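Side-chain contacts in B12-binding domain-containing protein (Kitasatospora setae, PDB 6WTE), which binds cobalamin and a [4Fe-4S] cluster and acts as a methyltransferase of the radical S-adenosylmethionine family, although its catalysis is non-radical: residues C231-E236 and E377-M382; V5-P10 and V24-L29. All blocks are in the same frame, centred on the assembly; numbering follows the deposited sequence.

Contact 1. Residues C231-E236 and E377-M382; sequences CSHCVE and EALFGM. With SF4 (iron/sulfur cluster), chain C.
Met382 reaches the loop 231-236 with its terminal methyl: CE lies 3.4 Å from Ser232 OG and 4.0 Å from His233 CB. The chain is bent at both later torsions (chi2 -67°, chi3 -78°), which turns CE aside, toward the loop. Earlier on the strand, Leu379 sends CD2 to within 4.3 Å of His233 CD2, approaching the imidazole obliquely, and the whole interface buries a modest 132 Å².

His233 is thus a spacer between strand 373-380 and the cluster. Its CE1 comes 3.6 Å from sulfide S2 of the cluster, while Trp345 meets the ring with its plane roughly perpendicular. Within the loop, a type I turn from Cys231 to Cys234 is closed by Cys234 N to Cys231 O. The two cysteines bind different irons: Cys231 SG is 2.3 Å from FE1 and Cys234 SG 2.3 Å from FE4. Cys234 SG also accepts a nearly straight bond from Glu236 N (167°), capping helix 236-240. Together with Cys227, Cys231 and Cys234 make the CX3CX2C motif that binds the cluster in radical SAM enzymes.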
ATOM      1  N   CYS A 231      -7.328 -11.329  -6.458  1.00  9.79           N
ATOM      2  CA  CYS A 231      -7.647 -10.437  -7.564  1.00 11.82           C
ATOM      3  C   CYS A 231      -6.450 -10.303  -8.498  1.00 12.45           C
ATOM      4  O   CYS A 231      -5.304 -10.186  -8.055  1.00 11.63           O
ATOM      5  CB  CYS A 231      -8.083  -9.070  -7.033  1.00 13.25           C
ATOM      6  SG  CYS A 231      -9.605  -9.153  -6.050  1.00 12.69           S
ATOM      7  N   SER A 232      -6.725 -10.317  -9.803  1.00 13.26           N
ATOM      8  CA  SER A 232      -5.643 -10.513 -10.764  1.00 12.92           C
ATOM      9  C   SER A 232      -4.662  -9.349 -10.785  1.00 15.71           C
ATOM     10  O   SER A 232      -3.505  -9.538 -11.181  1.00 15.51           O
ATOM     11  CB  SER A 232      -6.213 -10.752 -12.165  1.00 12.75           C
ATOM     12  OG  SER A 232      -6.788  -9.571 -12.692  1.00 12.72           O
ATOM     13  N   HIS A 233      -5.079  -8.166 -10.342  1.00 12.65           N
ATOM     14  CA  HIS A 233      -4.246  -6.971 -10.389  1.00 11.20           C
ATOM     15  C   HIS A 233      -3.467  -6.722  -9.108  1.00 14.74           C
ATOM     16  O   HIS A 233      -2.673  -5.778  -9.060  1.00 13.83           O
ATOM     17  CB  HIS A 233      -5.123  -5.745 -10.662  1.00 14.56           C
ATOM     18  CG  HIS A 233      -5.997  -5.367  -9.505  1.00 14.81           C
ATOM     19  ND1 HIS A 233      -6.906  -6.237  -8.942  1.00 12.22           N
ATOM     20  CD2 HIS A 233      -6.082  -4.221  -8.786  1.00 22.29           C
ATOM     21  CE1 HIS A 233      -7.529  -5.637  -7.944  1.00 13.47           C
ATOM     22  NE2 HIS A 233      -7.047  -4.414  -7.826  1.00 18.89           N
ATOM     23  N   CYS A 234      -3.668  -7.529  -8.074  1.00 12.30           N
ATOM     24  CA  CYS A 234      -3.368  -7.114  -6.711  1.00 12.12           C
ATOM     25  C   CYS A 234      -2.153  -7.836  -6.150  1.00 11.79           C
ATOM     26  O   CYS A 234      -2.084  -9.068  -6.193  1.00 13.03           O
ATOM     27  CB  CYS A 234      -4.568  -7.359  -5.803  1.00 12.29           C
ATOM     28  SG  CYS A 234      -4.317  -6.609  -4.210  1.00 12.72           S
ATOM     29  N   VAL A 235      -1.229  -7.061  -5.572  1.00 10.16           N
ATOM     30  CA  VAL A 235      -0.014  -7.604  -4.965  1.00 12.37           C
ATOM     31  C   VAL A 235      -0.205  -8.094  -3.542  1.00 12.98           C
ATOM     32  O   VAL A 235       0.701  -8.736  -2.999  1.00 11.85           O
ATOM     33  CB  VAL A 235       1.110  -6.553  -4.912  1.00 10.38           C
ATOM     34  CG1 VAL A 235       1.471  -6.076  -6.315  1.00 11.99           C
ATOM     35  CG2 VAL A 235       0.685  -5.367  -4.031  1.00 10.65           C
ATOM     36  N   GLU A 236      -1.345  -7.810  -2.911  1.00 10.61           N
ATOM     37  CA  GLU A 236      -1.416  -7.949  -1.459  1.00  9.64           C
ATOM     38  C   GLU A 236      -1.547  -9.389  -0.967  1.00 10.82           C
ATOM     39  O   GLU A 236      -0.967  -9.711   0.079  1.00 10.76           O
ATOM     40  CB  GLU A 236      -2.557  -7.083  -0.900  1.00 10.96           C
ATOM     41  CG  GLU A 236      -2.369  -5.618  -1.270  1.00 12.97           C
ATOM     42  CD  GLU A 236      -3.193  -4.656  -0.450  1.00 16.23           C
ATOM     43  OE1 GLU A 236      -3.581  -4.996   0.697  1.00 11.56           O
ATOM     44  OE2 GLU A 236      -3.441  -3.542  -0.961  1.00 17.30           O
ATOM     45  N   GLU A 377     -14.329   3.694  -6.295  1.00 12.50           N
ATOM     46  CA  GLU A 377     -13.162   3.650  -7.166  1.00 12.19           C
ATOM     47  C   GLU A 377     -13.421   2.750  -8.367  1.00 14.02           C
ATOM     48  O   GLU A 377     -14.023   1.680  -8.235  1.00 14.22           O
ATOM     49  CB  GLU A 377     -11.934   3.140  -6.411  1.00 18.03           C
ATOM     50  CG  GLU A 377     -11.655   3.893  -5.130  1.00 18.90           C
ATOM     51  CD  GLU A 377     -10.538   4.896  -5.279  1.00 29.85           C
ATOM     52  OE1 GLU A 377     -10.299   5.368  -6.415  1.00 28.03           O
ATOM     53  OE2 GLU A 377      -9.900   5.213  -4.254  1.00 30.96           O
ATOM     54  N   ALA A 378     -12.980   3.202  -9.540  1.00 12.18           N
ATOM     55  CA  ALA A 378     -13.007   2.416 -10.764  1.00 15.12           C
ATOM     56  C   ALA A 378     -11.605   2.330 -11.355  1.00 13.02           C
ATOM     57  O   ALA A 378     -10.805   3.260 -11.234  1.00 13.01           O
ATOM     58  CB  ALA A 378     -13.961   3.028 -11.794  1.00 15.44           C
ATOM     59  N   LEU A 379     -11.307   1.199 -11.992  1.00 12.31           N
ATOM     60  CA  LEU A 379     -10.032   1.005 -12.680  1.00 11.86           C
ATOM     61  C   LEU A 379     -10.321   0.610 -14.118  1.00 12.27           C
ATOM     62  O   LEU A 379     -11.023  -0.376 -14.362  1.00 13.03           O
ATOM     63  CB  LEU A 379      -9.176  -0.057 -11.985  1.00 12.44           C
ATOM     64  CG  LEU A 379      -7.893  -0.451 -12.721  1.00 15.98           C
ATOM     65  CD1 LEU A 379      -6.986   0.753 -12.971  1.00 13.19           C
ATOM     66  CD2 LEU A 379      -7.157  -1.540 -11.944  1.00 15.66           C
ATOM     67  N   PHE A 380      -9.801   1.384 -15.067  1.00 11.96           N
ATOM     68  CA  PHE A 380     -10.047   1.150 -16.480  1.00 11.93           C
ATOM     69  C   PHE A 380      -8.780   0.668 -17.170  1.00 12.48           C
ATOM     70  O   PHE A 380      -7.674   1.077 -16.819  1.00 14.14           O
ATOM     71  CB  PHE A 380     -10.551   2.420 -17.169  1.00 12.30           C
ATOM     72  CG  PHE A 380     -11.900   2.865 -16.688  1.00 13.12           C
ATOM     73  CD1 PHE A 380     -12.928   1.945 -16.527  1.00 14.82           C
ATOM     74  CD2 PHE A 380     -12.140   4.197 -16.380  1.00 16.75           C
ATOM     75  CE1 PHE A 380     -14.172   2.347 -16.079  1.00 14.85           C
ATOM     76  CE2 PHE A 380     -13.383   4.608 -15.938  1.00 16.53           C
ATOM     77  CZ  PHE A 380     -14.399   3.683 -15.781  1.00 16.82           C
ATOM     78  N   GLY A 381      -8.958  -0.206 -18.158  1.00 13.46           N
ATOM     79  CA  GLY A 381      -7.849  -0.714 -18.945  1.00 12.40           C
ATOM     80  C   GLY A 381      -7.494  -2.166 -18.704  1.00 12.75           C
ATOM     81  O   GLY A 381      -6.524  -2.651 -19.299  1.00 14.19           O
ATOM     82  N   MET A 382      -8.220  -2.872 -17.839  1.00 11.93           N
ATOM     83  CA  MET A 382      -7.982  -4.292 -17.628  1.00 11.80           C
ATOM     84  C   MET A 382      -8.390  -5.065 -18.884  1.00 13.14           C
ATOM     85  O   MET A 382      -9.042  -4.515 -19.774  1.00 12.51           O
ATOM     86  CB  MET A 382      -8.742  -4.766 -16.388  1.00 11.48           C
ATOM     87  CG  MET A 382      -8.168  -4.245 -15.074  1.00 12.61           C
ATOM     88  SD  MET A 382      -6.518  -4.910 -14.708  1.00 13.10           S
ATOM     89  CE  MET A 382      -6.943  -6.536 -14.106  1.00 14.41           C
TER
HETATM   90 FE1  SF4 C 801      -8.766  -8.225  -4.143  1.00 12.88          FE
HETATM   91 FE2  SF4 C 801      -7.698  -8.731  -1.663  1.00 11.85          FE
HETATM   92 FE3  SF4 C 801      -8.660  -6.256  -2.211  1.00 13.00          FE
HETATM   93 FE4  SF4 C 801      -6.389  -7.103  -3.407  1.00 12.89          FE
HETATM   94  S1  SF4 C 801      -6.681  -6.736  -1.180  1.00 12.13           S
HETATM   95  S2  SF4 C 801      -8.133  -6.042  -4.410  1.00 12.93           S
HETATM   96  S3  SF4 C 801      -6.813  -9.331  -3.674  1.00 12.61           S
HETATM   97  S4  SF4 C 801      -9.869  -8.197  -2.159  1.00 13.13           S

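Contact 2. Residues V5-P10 and V24-L29; sequences VLLVNP and VLTTAL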
ATOM      1  N   VAL A   5      19.073  -1.722  17.780  1.00 12.69           N
ATOM      2  CA  VAL A   5      18.588  -1.854  16.411  1.00 13.24           C
ATOM      3  C   VAL A   5      18.169  -0.472  15.921  1.00 14.71           C
ATOM      4  O   VAL A   5      17.404   0.226  16.597  1.00 15.42           O
ATOM      5  CB  VAL A   5      17.396  -2.828  16.314  1.00 15.12           C
ATOM      6  CG1 VAL A   5      16.899  -2.904  14.885  1.00 14.01           C
ATOM      7  CG2 VAL A   5      17.761  -4.214  16.826  1.00 15.44           C
ATOM      8  N   LEU A   6      18.663  -0.082  14.753  1.00 12.36           N
ATOM      9  CA  LEU A   6      18.222   1.136  14.086  1.00 12.02           C
ATOM     10  C   LEU A   6      17.194   0.783  13.021  1.00 11.95           C
ATOM     11  O   LEU A   6      17.402  -0.157  12.249  1.00 11.46           O
ATOM     12  CB  LEU A   6      19.395   1.866  13.436  1.00 12.23           C
ATOM     13  CG  LEU A   6      18.984   2.973  12.464  1.00 12.69           C
ATOM     14  CD1 LEU A   6      18.287   4.142  13.194  1.00 12.29           C
ATOM     15  CD2 LEU A   6      20.194   3.433  11.667  1.00 14.09           C
ATOM     16  N   LEU A   7      16.096   1.538  12.981  1.00 12.23           N
ATOM     17  CA  LEU A   7      15.092   1.427  11.929  1.00 11.19           C
ATOM     18  C   LEU A   7      15.028   2.753  11.186  1.00 13.14           C
ATOM     19  O   LEU A   7      14.887   3.808  11.811  1.00 13.91           O
ATOM     20  CB  LEU A   7      13.720   1.060  12.503  1.00 12.22           C
ATOM     21  CG  LEU A   7      13.661  -0.244  13.306  1.00 12.67           C
ATOM     22  CD1 LEU A   7      12.304  -0.403  13.987  1.00 11.86           C
ATOM     23  CD2 LEU A   7      13.939  -1.437  12.371  1.00 12.62           C
ATOM     24  N   VAL A   8      15.146   2.702   9.860  1.00 14.10           N
ATOM     25  CA  VAL A   8      15.216   3.893   9.019  1.00 12.29           C
ATOM     26  C   VAL A   8      13.955   3.982   8.170  1.00 13.54           C
ATOM     27  O   VAL A   8      13.589   3.009   7.501  1.00 11.71           O
ATOM     28  CB  VAL A   8      16.459   3.860   8.114  1.00 12.28           C
ATOM     29  CG1 VAL A   8      16.481   5.075   7.199  1.00 13.69           C
ATOM     30  CG2 VAL A   8      17.737   3.784   8.953  1.00 14.33           C
ATOM     31  N   ASN A   9      13.305   5.158   8.176  1.00 11.03           N
ATOM     32  CA  ASN A   9      12.242   5.425   7.218  1.00 11.95           C
ATOM     33  C   ASN A   9      12.791   6.258   6.071  1.00 12.56           C
ATOM     34  O   ASN A   9      13.065   7.450   6.261  1.00 13.99           O
ATOM     35  CB  ASN A   9      11.064   6.146   7.870  1.00 11.94           C
ATOM     36  CG  ASN A   9       9.925   6.339   6.897  1.00 14.58           C
ATOM     37  OD1 ASN A   9       9.747   5.523   5.992  1.00 12.35           O
ATOM     38  ND2 ASN A   9       9.171   7.420   7.049  1.00 14.02           N
ATOM     39  N   PRO A  10      12.959   5.696   4.874  1.00 13.09           N
ATOM     40  CA  PRO A  10      13.456   6.473   3.734  1.00 12.21           C
ATOM     41  C   PRO A  10      12.368   7.156   2.922  1.00 16.30           C
ATOM     42  O   PRO A  10      12.686   7.806   1.919  1.00 15.75           O
ATOM     43  CB  PRO A  10      14.147   5.387   2.896  1.00 12.17           C
ATOM     44  CG  PRO A  10      13.233   4.223   3.063  1.00 14.67           C
ATOM     45  CD  PRO A  10      12.750   4.286   4.509  1.00 14.18           C
ATOM     46  N   VAL A  24       5.143  -1.082  14.609  1.00 10.91           N
ATOM     47  CA  VAL A  24       4.948  -2.514  14.822  1.00 10.75           C
ATOM     48  C   VAL A  24       6.275  -3.180  15.170  1.00 12.94           C
ATOM     49  O   VAL A  24       6.370  -3.961  16.125  1.00 12.75           O
ATOM     50  CB  VAL A  24       4.313  -3.165  13.579  1.00 10.13           C
ATOM     51  CG1 VAL A  24       4.071  -4.648  13.829  1.00 13.02           C
ATOM     52  CG2 VAL A  24       3.006  -2.470  13.195  1.00 10.03           C
ATOM     53  N   LEU A  25       7.317  -2.881  14.392  1.00 10.45           N
ATOM     54  CA  LEU A  25       8.618  -3.509  14.615  1.00 10.58           C
ATOM     55  C   LEU A  25       9.235  -3.056  15.930  1.00 12.96           C
ATOM     56  O   LEU A  25       9.854  -3.861  16.637  1.00 13.76           O
ATOM     57  CB  LEU A  25       9.556  -3.195  13.451  1.00 10.44           C
ATOM     58  CG  LEU A  25       9.107  -3.655  12.072  1.00 10.16           C
ATOM     59  CD1 LEU A  25      10.151  -3.226  11.038  1.00 13.67           C
ATOM     60  CD2 LEU A  25       8.922  -5.166  12.053  1.00 12.98           C
ATOM     61  N   THR A  26       9.084  -1.771  16.267  1.00 11.83           N
ATOM     62  CA  THR A  26       9.632  -1.264  17.522  1.00 13.45           C
ATOM     63  C   THR A  26       9.013  -1.986  18.711  1.00 14.15           C
ATOM     64  O   THR A  26       9.720  -2.415  19.626  1.00 12.91           O
ATOM     65  CB  THR A  26       9.410   0.245  17.629  1.00 13.29           C
ATOM     66  OG1 THR A  26      10.169   0.922  16.615  1.00 13.59           O
ATOM     67  CG2 THR A  26       9.810   0.761  19.020  1.00 13.33           C
ATOM     68  N   THR A  27       7.686  -2.154  18.699  1.00 12.05           N
ATOM     69  CA  THR A  27       7.017  -2.810  19.821  1.00 15.31           C
ATOM     70  C   THR A  27       7.559  -4.216  20.038  1.00 15.67           C
ATOM     71  O   THR A  27       7.923  -4.590  21.159  1.00 14.97           O
ATOM     72  CB  THR A  27       5.507  -2.853  19.581  1.00 14.47           C
ATOM     73  OG1 THR A  27       4.991  -1.519  19.591  1.00 19.63           O
ATOM     74  CG2 THR A  27       4.808  -3.668  20.665  1.00 15.99           C
ATOM     75  N   ALA A  28       7.634  -5.005  18.964  1.00 13.73           N
ATOM     76  CA  ALA A  28       8.093  -6.383  19.081  1.00 14.18           C
ATOM     77  C   ALA A  28       9.538  -6.442  19.559  1.00 12.44           C
ATOM     78  O   ALA A  28       9.879  -7.223  20.454  1.00 12.36           O
ATOM     79  CB  ALA A  28       7.940  -7.091  17.737  1.00 14.84           C
ATOM     80  N   LEU A  29      10.402  -5.622  18.968  1.00 11.76           N
ATOM     81  CA  LEU A  29      11.810  -5.649  19.348  1.00 13.54           C
ATOM     82  C   LEU A  29      12.000  -5.210  20.794  1.00 14.54           C
ATOM     83  O   LEU A  29      12.750  -5.840  21.546  1.00 15.25           O
ATOM     84  CB  LEU A  29      12.616  -4.767  18.403  1.00 12.22           C
ATOM     85  CG  LEU A  29      12.911  -5.349  17.023  1.00 13.04           C
ATOM     86  CD1 LEU A  29      13.454  -4.244  16.143  1.00 12.28           C
ATOM     87  CD2 LEU A  29      13.903  -6.502  17.140  1.00 12.70           C
TER
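Leu7 lays its CD1 methyl against helix 20-31, 4.0 Å from Leu25 CB and 3.6 Å from Thr26 OG1. It belongs to strand 4-9, the first strand of a beta-alpha-beta unit that continues through helix 20-31 to strand 35-40, in the Rossmann-like B12-binding domain, where strand 4-9 lies between strands 35-40 and 63-67. The geometry fits that unit: the short strand and helix axes come within 10.3 Å of each other and run almost exactly antiparallel, at 173°, as expected when a helix returns across the sheet before the next parallel strand.

The interface has two points of contact. At one, Leu7 extends CD1 beyond an anti second torsion (chi2 172°), so that the methyl is carried far from the strand and rests against both Leu25 CB and Thr26 OG1, meeting the two side chains at a slant. The hydroxyl of Thr26 is nevertheless engaged within its own helix, hydrogen-bonded to Leu22 O; toward Leu7 it offers a van der Waals surface. At the other, Val5 and Leu29 cross at about a right angle, the isopropyl group of the valine facing the end of the leucine.

All five touching residues are buried, and 188 Å² is covered in total. Val36 of strand 35-40 touches Leu7, Thr26 and Leu29, adding the third element of the unit to the same apolar layer, while Leu133 of helix 130-141 packs on Leu25 and Leu29. Leu25 also touches the bound cobalamin, placing one end of this layer at the cofactor pocket. At the Val5 end, CG1 stands anti to the backbone N (chi1 178°), which sets it 3.9 Å from Leu29 CD1.

In the fold
From the N terminus, contact 2 forms first: strand 4-9 leads into a short connection, and helix 20-31 folds back over it, closing a loop of only 13 intervening residues within the B12-binding domain. Contact 1 opens much later, in the radical SAM core, where the cluster loop after strand 224-225 meets the end of strand 373-380 across 140 residues. The two are in series, neither nesting nor crossing. The centres of contact 1 and contact 2 are about 31 Å apart, on opposite sides of the chain's centre, without touching. Cobalamin spans the two domains: it touches Val24 in segment 24-29 and is hydrogen-bonded by Glu236 in segment 231-236.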